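Local coordinates for alcohol dehydrogenase (PDB 5VM2), which is of unknown substrate specificity but probably oxidises an alcohol, or reduces the matching carbonyl compound, with NAD(H) or NADP(H), as a zinc-binding member of the alcohol dehydrogenase family, at residues A[2-7]-A[14-19]; A[22-27]-A[128-133]. All blocks are in the same frame, centred on the assembly; numbering follows the deposited sequence.

Interaction 1: residues A[2-7]-A[14-19]; sequences KNSKAI and MKIISA
Strands 3-7 and 14-19 pair as the two arms of the N-terminal antiparallel beta hairpin, the opening element of the alcohol dehydrogenase fold. Two hydrogen-bonded pairs, Lys5 with Ile17 and Ile7 with Lys15, carry two backbone bonds each. The shortest runs from Ile7 N to Lys15 O, 2.8 Å long and almost straight at 173°. Between these pairs, Ala6 and Ile16 form a non-hydrogen-bonded pair, where CA of Ile16 makes a CA-H...O contact with Lys5 O at 3.2 Å. The ladder deteriorates toward Ala19: its N still reaches Asn3 O, but from above the carbonyl plane, and the return bond from Asn3 N to Ala19 O is weak.

Side chains meet on both faces of the hairpin. On the face carrying Lys5, Ile7 and Ile17, the two isoleucines cross at about a right angle, with Ile7 CG1 3.8 Å from Ile17 CD1. Ile17 places CG1 between its backbone N and carbonyl carbon (chi1 58°), which carries CD1 toward Ile7. The Lys5 chain passes over the methyl of Ala19 in a tight contact, CG to CB 3.4 Å, and bends at chi3 (-74°) before its NZ forms a salt bridge with Glu60. On the face of Ala6 and Ile16, Ala6 CB is met by the bent Met14 chain, whose CE comes to 4.0 Å from it. Ser4 OG lies 3.4 Å from the CG2 branch of Ile16, while its hydrogen bond goes to Tyr321 OH.

Strand 3-7 also bonds through the Ala6 backbone to Leu125 and through Ser4 O to Thr126 OG1, in the loop leading to strand 128-132. Beside strand 14-19, Ile16 packs on Tyr321, and Met14 N bonds to Gln325 in helix 324-333.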
ATOM      1  N   LYS A   2     -13.698  26.396   5.411  1.00 95.67           N
ATOM      2  CA  LYS A   2     -12.286  26.523   5.729  1.00 88.49           C
ATOM      3  C   LYS A   2     -11.603  25.166   5.615  1.00 78.87           C
ATOM      4  O   LYS A   2     -12.257  24.122   5.607  1.00 77.51           O
ATOM      5  CB  LYS A   2     -12.102  27.090   7.138  1.00 90.86           C
ATOM      6  CG  LYS A   2     -10.654  27.154   7.597  1.00 89.64           C
ATOM      7  CD  LYS A   2     -10.495  26.596   9.001  1.00 87.99           C
ATOM      8  CE  LYS A   2      -9.068  26.755   9.501  1.00 85.24           C
ATOM      9  NZ  LYS A   2      -8.639  25.600  10.336  1.00 80.78           N
ATOM     10  N   ASN A   3     -10.280  25.196   5.527  1.00 72.80           N
ATOM     11  CA  ASN A   3      -9.466  23.999   5.407  1.00 64.98           C
ATOM     12  C   ASN A   3      -8.376  23.997   6.473  1.00 62.31           C
ATOM     13  O   ASN A   3      -8.111  25.004   7.135  1.00 63.73           O
ATOM     14  CB  ASN A   3      -8.846  23.918   4.004  1.00 61.52           C
ATOM     15  CG  ASN A   3      -8.350  22.534   3.656  1.00 57.52           C
ATOM     16  OD1 ASN A   3      -8.709  21.551   4.303  1.00 57.82           O
ATOM     17  ND2 ASN A   3      -7.521  22.448   2.624  1.00 55.90           N
ATOM     18  N   SER A   4      -7.750  22.834   6.640  1.00 58.48           N
ATOM     19  CA  SER A   4      -6.570  22.688   7.477  1.00 56.40           C
ATOM     20  C   SER A   4      -5.783  21.489   6.973  1.00 51.85           C
ATOM     21  O   SER A   4      -6.296  20.664   6.214  1.00 49.50           O
ATOM     22  CB  SER A   4      -6.936  22.517   8.958  1.00 57.48           C
ATOM     23  OG  SER A   4      -7.403  21.204   9.225  1.00 56.40           O
ATOM     24  N   LYS A   5      -4.518  21.411   7.378  1.00 52.08           N
ATOM     25  CA  LYS A   5      -3.683  20.267   7.047  1.00 50.35           C
ATOM     26  C   LYS A   5      -2.853  19.880   8.257  1.00 49.18           C
ATOM     27  O   LYS A   5      -2.468  20.732   9.064  1.00 52.60           O
ATOM     28  CB  LYS A   5      -2.726  20.532   5.869  1.00 53.64           C
ATOM     29  CG  LYS A   5      -3.210  21.505   4.820  1.00 57.88           C
ATOM     30  CD  LYS A   5      -2.088  21.884   3.850  1.00 60.45           C
ATOM     31  CE  LYS A   5      -1.075  22.829   4.481  1.00 63.88           C
ATOM     32  NZ  LYS A   5      -0.109  23.382   3.485  1.00 65.54           N
ATOM     33  N   ALA A   6      -2.571  18.587   8.367  1.00 45.90           N
ATOM     34  CA  ALA A   6      -1.614  18.076   9.339  1.00 46.78           C
ATOM     35  C   ALA A   6      -0.224  18.116   8.716  1.00 46.96           C
ATOM     36  O   ALA A   6       0.001  17.537   7.647  1.00 45.55           O
ATOM     37  CB  ALA A   6      -1.975  16.657   9.769  1.00 45.59           C
ATOM     38  N   ILE A   7       0.704  18.794   9.384  1.00 49.22           N
ATOM     39  CA  ILE A   7       2.040  19.035   8.858  1.00 49.91           C
ATOM     40  C   ILE A   7       3.057  18.397   9.792  1.00 49.33           C
ATOM     41  O   ILE A   7       2.882  18.407  11.015  1.00 49.62           O
ATOM     42  CB  ILE A   7       2.307  20.549   8.695  1.00 56.65           C
ATOM     43  CG1 ILE A   7       1.709  21.060   7.388  1.00 58.34           C
ATOM     44  CG2 ILE A   7       3.788  20.876   8.759  1.00 60.96           C
ATOM     45  CD1 ILE A   7       0.262  20.744   7.247  1.00 58.00           C
ATOM     46  N   MET A  14       3.826  16.345  14.718  1.00 58.98           N
ATOM     47  CA  MET A  14       2.751  16.808  13.854  1.00 57.19           C
ATOM     48  C   MET A  14       1.970  17.919  14.542  1.00 60.81           C
ATOM     49  O   MET A  14       1.814  17.920  15.768  1.00 62.75           O
ATOM     50  CB  MET A  14       1.784  15.668  13.525  1.00 53.57           C
ATOM     51  CG  MET A  14       2.439  14.402  13.010  1.00 51.70           C
ATOM     52  SD  MET A  14       3.067  14.622  11.338  1.00 49.99           S
ATOM     53  CE  MET A  14       1.547  14.938  10.448  1.00 47.84           C
ATOM     54  N   LYS A  15       1.478  18.871  13.745  1.00 60.33           N
ATOM     55  CA  LYS A  15       0.341  19.679  14.172  1.00 60.67           C
ATOM     56  C   LYS A  15      -0.498  20.062  12.965  1.00 57.22           C
ATOM     57  O   LYS A  15      -0.085  19.918  11.812  1.00 55.10           O
ATOM     58  CB  LYS A  15       0.742  20.945  14.946  1.00 64.14           C
ATOM     59  CG  LYS A  15       1.945  20.774  15.835  1.00 65.16           C
ATOM     60  CD  LYS A  15       1.733  21.445  17.165  1.00 66.56           C
ATOM     61  CE  LYS A  15       3.026  21.510  17.954  1.00 69.16           C
ATOM     62  NZ  LYS A  15       3.831  22.677  17.518  1.00 71.01           N
ATOM     63  N   ILE A  16      -1.679  20.591  13.268  1.00 56.88           N
ATOM     64  CA  ILE A  16      -2.683  20.958  12.281  1.00 55.19           C
ATOM     65  C   ILE A  16      -2.693  22.477  12.175  1.00 57.52           C
ATOM     66  O   ILE A  16      -2.957  23.176  13.162  1.00 59.10           O
ATOM     67  CB  ILE A  16      -4.070  20.415  12.666  1.00 55.52           C
ATOM     68  CG1 ILE A  16      -4.020  18.889  12.801  1.00 52.88           C
ATOM     69  CG2 ILE A  16      -5.126  20.854  11.661  1.00 55.49           C
ATOM     70  CD1 ILE A  16      -5.281  18.287  13.369  1.00 52.82           C
ATOM     71  N   ILE A  17      -2.396  22.990  10.983  1.00 57.51           N
ATOM     72  CA  ILE A  17      -2.378  24.424  10.744  1.00 61.13           C
ATOM     73  C   ILE A  17      -3.460  24.762   9.730  1.00 61.61           C
ATOM     74  O   ILE A  17      -3.976  23.896   9.019  1.00 54.01           O
ATOM     75  CB  ILE A  17      -1.001  24.915  10.257  1.00 61.23           C
ATOM     76  CG1 ILE A  17      -0.597  24.184   8.972  1.00 57.53           C
ATOM     77  CG2 ILE A  17       0.047  24.723  11.342  1.00 62.06           C
ATOM     78  CD1 ILE A  17       0.793  24.535   8.482  1.00 56.27           C
ATOM     79  N   SER A  18      -3.802  26.043   9.667  1.00 66.55           N
ATOM     80  CA  SER A  18      -4.805  26.482   8.712  1.00 67.63           C
ATOM     81  C   SER A  18      -4.285  26.333   7.284  1.00 65.17           C
ATOM     82  O   SER A  18      -3.079  26.324   7.021  1.00 63.95           O
ATOM     83  CB  SER A  18      -5.209  27.933   8.977  1.00 73.46           C
ATOM     84  OG  SER A  18      -6.489  28.205   8.430  1.00 75.13           O
ATOM     85  N   ALA A  19      -5.226  26.201   6.355  1.00 64.98           N
ATOM     86  CA  ALA A  19      -4.902  26.092   4.943  1.00 64.73           C
ATOM     87  C   ALA A  19      -6.084  26.595   4.138  1.00 66.58           C
ATOM     88  O   ALA A  19      -7.228  26.559   4.599  1.00 67.76           O
ATOM     89  CB  ALA A  19      -4.567  24.654   4.542  1.00 61.91           C
TER

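Interaction 2: residues A[22-27]-A[128-133]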
ATOM      1  N   PRO A  22      -8.336  24.479  -1.780  1.00 62.00           N
ATOM      2  CA  PRO A  22      -7.792  24.539  -3.138  1.00 60.79           C
ATOM      3  C   PRO A  22      -8.897  24.714  -4.165  1.00 59.90           C
ATOM      4  O   PRO A  22     -10.052  24.340  -3.947  1.00 58.86           O
ATOM      5  CB  PRO A  22      -7.086  23.188  -3.306  1.00 58.59           C
ATOM      6  CG  PRO A  22      -7.035  22.576  -1.932  1.00 58.26           C
ATOM      7  CD  PRO A  22      -8.196  23.142  -1.185  1.00 59.12           C
ATOM      8  N   VAL A  23      -8.531  25.305  -5.292  1.00 60.76           N
ATOM      9  CA  VAL A  23      -9.440  25.493  -6.419  1.00 60.57           C
ATOM     10  C   VAL A  23      -9.106  24.437  -7.464  1.00 58.89           C
ATOM     11  O   VAL A  23      -7.952  24.377  -7.917  1.00 58.00           O
ATOM     12  CB  VAL A  23      -9.326  26.906  -7.007  1.00 62.78           C
ATOM     13  CG1 VAL A  23     -10.042  26.979  -8.343  1.00 63.26           C
ATOM     14  CG2 VAL A  23      -9.894  27.922  -6.034  1.00 65.01           C
ATOM     15  N   PRO A  24     -10.057  23.597  -7.870  1.00 57.79           N
ATOM     16  CA  PRO A  24      -9.737  22.545  -8.842  1.00 55.75           C
ATOM     17  C   PRO A  24      -9.411  23.149 -10.199  1.00 57.00           C
ATOM     18  O   PRO A  24     -10.113  24.038 -10.685  1.00 56.66           O
ATOM     19  CB  PRO A  24     -11.016  21.697  -8.896  1.00 54.75           C
ATOM     20  CG  PRO A  24     -12.005  22.349  -7.960  1.00 54.76           C
ATOM     21  CD  PRO A  24     -11.504  23.709  -7.626  1.00 56.97           C
ATOM     22  N   LYS A  25      -8.326  22.668 -10.805  1.00 56.97           N
ATOM     23  CA  LYS A  25      -8.089  22.963 -12.207  1.00 59.18           C
ATOM     24  C   LYS A  25      -9.197  22.328 -13.049  1.00 56.37           C
ATOM     25  O   LYS A  25     -10.025  21.556 -12.558  1.00 54.43           O
ATOM     26  CB  LYS A  25      -6.711  22.459 -12.637  1.00 61.57           C
ATOM     27  CG  LYS A  25      -5.569  22.877 -11.718  1.00 63.57           C
ATOM     28  CD  LYS A  25      -4.998  24.234 -12.098  1.00 69.30           C
ATOM     29  CE  LYS A  25      -3.649  24.468 -11.432  1.00 70.83           C
ATOM     30  NZ  LYS A  25      -3.708  24.240  -9.961  1.00 69.41           N
ATOM     31  N   GLU A  26      -9.206  22.657 -14.340  1.00 57.41           N
ATOM     32  CA  GLU A  26     -10.346  22.288 -15.173  1.00 60.05           C
ATOM     33  C   GLU A  26     -10.482  20.783 -15.374  1.00 58.78           C
ATOM     34  O   GLU A  26     -11.549  20.326 -15.796  1.00 58.56           O
ATOM     35  CB  GLU A  26     -10.259  22.985 -16.529  1.00 65.06           C
ATOM     36  CG  GLU A  26      -9.036  22.630 -17.346  1.00 68.02           C
ATOM     37  CD  GLU A  26      -9.175  23.063 -18.789  1.00 72.38           C
ATOM     38  OE1 GLU A  26      -8.439  22.521 -19.641  1.00 73.97           O
ATOM     39  OE2 GLU A  26     -10.017  23.940 -19.074  1.00 74.40           O
ATOM     40  N   ASP A  27      -9.443  20.001 -15.088  1.00 58.21           N
ATOM     41  CA  ASP A  27      -9.514  18.551 -15.218  1.00 58.48           C
ATOM     42  C   ASP A  27      -9.493  17.841 -13.869  1.00 53.60           C
ATOM     43  O   ASP A  27      -9.281  16.625 -13.824  1.00 52.10           O
ATOM     44  CB  ASP A  27      -8.373  18.035 -16.099  1.00 64.83           C
ATOM     45  CG  ASP A  27      -7.018  18.144 -15.424  1.00 68.45           C
ATOM     46  OD1 ASP A  27      -6.741  19.198 -14.816  1.00 70.19           O
ATOM     47  OD2 ASP A  27      -6.229  17.177 -15.501  1.00 69.47           O
ATOM     48  N   TYR A 128      -9.684  19.195   2.573  1.00 49.51           N
ATOM     49  CA  TYR A 128     -10.007  19.386   1.167  1.00 48.01           C
ATOM     50  C   TYR A 128      -8.743  19.260   0.333  1.00 49.35           C
ATOM     51  O   TYR A 128      -7.706  19.833   0.679  1.00 50.64           O
ATOM     52  CB  TYR A 128     -10.644  20.763   0.921  1.00 48.50           C
ATOM     53  CG  TYR A 128     -11.993  20.949   1.576  1.00 52.10           C
ATOM     54  CD1 TYR A 128     -13.158  20.562   0.928  1.00 54.24           C
ATOM     55  CD2 TYR A 128     -12.102  21.502   2.845  1.00 54.56           C
ATOM     56  CE1 TYR A 128     -14.399  20.725   1.525  1.00 57.07           C
ATOM     57  CE2 TYR A 128     -13.339  21.668   3.452  1.00 57.14           C
ATOM     58  CZ  TYR A 128     -14.483  21.278   2.786  1.00 57.72           C
ATOM     59  OH  TYR A 128     -15.716  21.438   3.378  1.00 59.71           O
ATOM     60  N   LEU A 129      -8.838  18.521  -0.770  1.00 48.95           N
ATOM     61  CA  LEU A 129      -7.729  18.421  -1.709  1.00 48.06           C
ATOM     62  C   LEU A 129      -8.273  18.266  -3.123  1.00 46.13           C
ATOM     63  O   LEU A 129      -9.429  17.888  -3.330  1.00 45.14           O
ATOM     64  CB  LEU A 129      -6.784  17.260  -1.356  1.00 47.31           C
ATOM     65  CG  LEU A 129      -7.254  15.801  -1.383  1.00 45.31           C
ATOM     66  CD1 LEU A 129      -7.222  15.203  -2.789  1.00 45.64           C
ATOM     67  CD2 LEU A 129      -6.394  14.963  -0.450  1.00 42.76           C
ATOM     68  N   CYS A 130      -7.414  18.556  -4.096  1.00 45.35           N
ATOM     69  CA  CYS A 130      -7.744  18.431  -5.507  1.00 46.31           C
ATOM     70  C   CYS A 130      -6.931  17.306  -6.128  1.00 44.11           C
ATOM     71  O   CYS A 130      -5.770  17.092  -5.765  1.00 44.25           O
ATOM     72  CB  CYS A 130      -7.480  19.740  -6.251  1.00 49.40           C
ATOM     73  SG  CYS A 130      -8.534  21.098  -5.706  1.00 53.35           S
ATOM     74  N   HIS A 131      -7.545  16.589  -7.068  1.00 42.25           N
ATOM     75  CA  HIS A 131      -6.881  15.478  -7.724  1.00 40.20           C
ATOM     76  C   HIS A 131      -7.349  15.411  -9.167  1.00 39.46           C
ATOM     77  O   HIS A 131      -8.516  15.724  -9.444  1.00 39.10           O
ATOM     78  CB  HIS A 131      -7.163  14.144  -7.020  1.00 39.34           C
ATOM     79  CG  HIS A 131      -6.102  13.113  -7.240  1.00 36.92           C
ATOM     80  ND1 HIS A 131      -4.782  13.321  -6.900  1.00 35.39           N
ATOM     81  CD2 HIS A 131      -6.160  11.871  -7.778  1.00 35.77           C
ATOM     82  CE1 HIS A 131      -4.074  12.251  -7.215  1.00 34.81           C
ATOM     83  NE2 HIS A 131      -4.886  11.355  -7.747  1.00 33.94           N
ATOM     84  N   PRO A 132      -6.478  15.026 -10.099  1.00 38.88           N
ATOM     85  CA  PRO A 132      -6.919  14.862 -11.488  1.00 40.81           C
ATOM     86  C   PRO A 132      -8.011  13.809 -11.597  1.00 41.15           C
ATOM     87  O   PRO A 132      -7.939  12.743 -10.980  1.00 37.76           O
ATOM     88  CB  PRO A 132      -5.644  14.425 -12.224  1.00 41.14           C
ATOM     89  CG  PRO A 132      -4.512  14.792 -11.322  1.00 39.58           C
ATOM     90  CD  PRO A 132      -5.048  14.712  -9.927  1.00 37.55           C
ATOM     91  N   GLU A 133      -9.033  14.127 -12.392  1.00 44.17           N
ATOM     92  CA  GLU A 133     -10.122  13.189 -12.630  1.00 45.21           C
ATOM     93  C   GLU A 133      -9.615  11.856 -13.167  1.00 42.62           C
ATOM     94  O   GLU A 133     -10.214  10.807 -12.898  1.00 40.67           O
ATOM     95  CB  GLU A 133     -11.133  13.823 -13.592  1.00 51.14           C
ATOM     96  CG  GLU A 133     -11.794  12.875 -14.577  1.00 55.84           C
ATOM     97  CD  GLU A 133     -12.373  13.604 -15.780  1.00 61.58           C
ATOM     98  OE1 GLU A 133     -11.764  14.598 -16.226  1.00 62.96           O
ATOM     99  OE2 GLU A 133     -13.442  13.187 -16.274  1.00 63.66           O
TER
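In the GroES-like domain, the proline-containing loop 22-27 runs alongside segment 128-133 in nearly the same direction (end-to-end directions 7° apart), over the side from which Cys130 projects, without forming a beta ladder with it. The middle of the contact is the thiol of Cys130. Its SG stands anti to the carbonyl carbon (chi1 -65°) and projects from the strand to the loop, where it meets Pro22 CB at 3.5 Å and Pro24 N at 3.6 Å. The sulfur therefore touches both prolines, its contact with Pro24 CB being looser at 4.1 Å. At the start of the strand, the ring of Pro22 crosses the side chain of Tyr128 at about a right angle, with CD 4.0 Å from Tyr128 CB; the phenol ring turns off from segment 22-27.

A single backbone bond holds the far end. Glu133 N donates to Asp27 O over 2.9 Å, close to straight (172°) and in the carbonyl plane. The same oxygen lies 3.4 Å from Glu133 CB, just past the end of the strand. The carboxylates of Asp27 and Glu133 stay apart, OD2 to OE1 being 6.1 Å.

Along its edge strand 128-132 pairs with antiparallel strand 28-37, Leu129 with Ile31 and His131 with Val29; the Leu129 side chain, pointing away from the loop, touches Ile31 and Val33. His131 NE2 bonds to Glu90 O, and Pro132 touches Val93 of strand 92-93. Within the loop, Pro24 touches Leu30 of strand 28-37, and the backbone of Glu26 is hydrogen-bonded to Arg77.

The two contacts follow one another along the chain, which leaves the hairpin of interaction 1 at Ala19 and enters loop 22-27 of interaction 2 almost at once. Their centres are 18 Å apart, yet they meet at Asn3 and Tyr128, where Asn3 ND2 lies 3.3 Å from Tyr128 O, a probable hydrogen bond. Lys2 O also packs against Tyr128 CE2 at 3.4 Å, and Pro22 CD lies near Asn3 ND2, linking the hairpin to both segments of interaction 2. Neither contact coordinates a metal. The Leu129 side chain is about 14 Å from the bound magnesium, and that of Pro132 about 13 Å from the zinc held by Cys95, Cys98, Cys101 and Cys109.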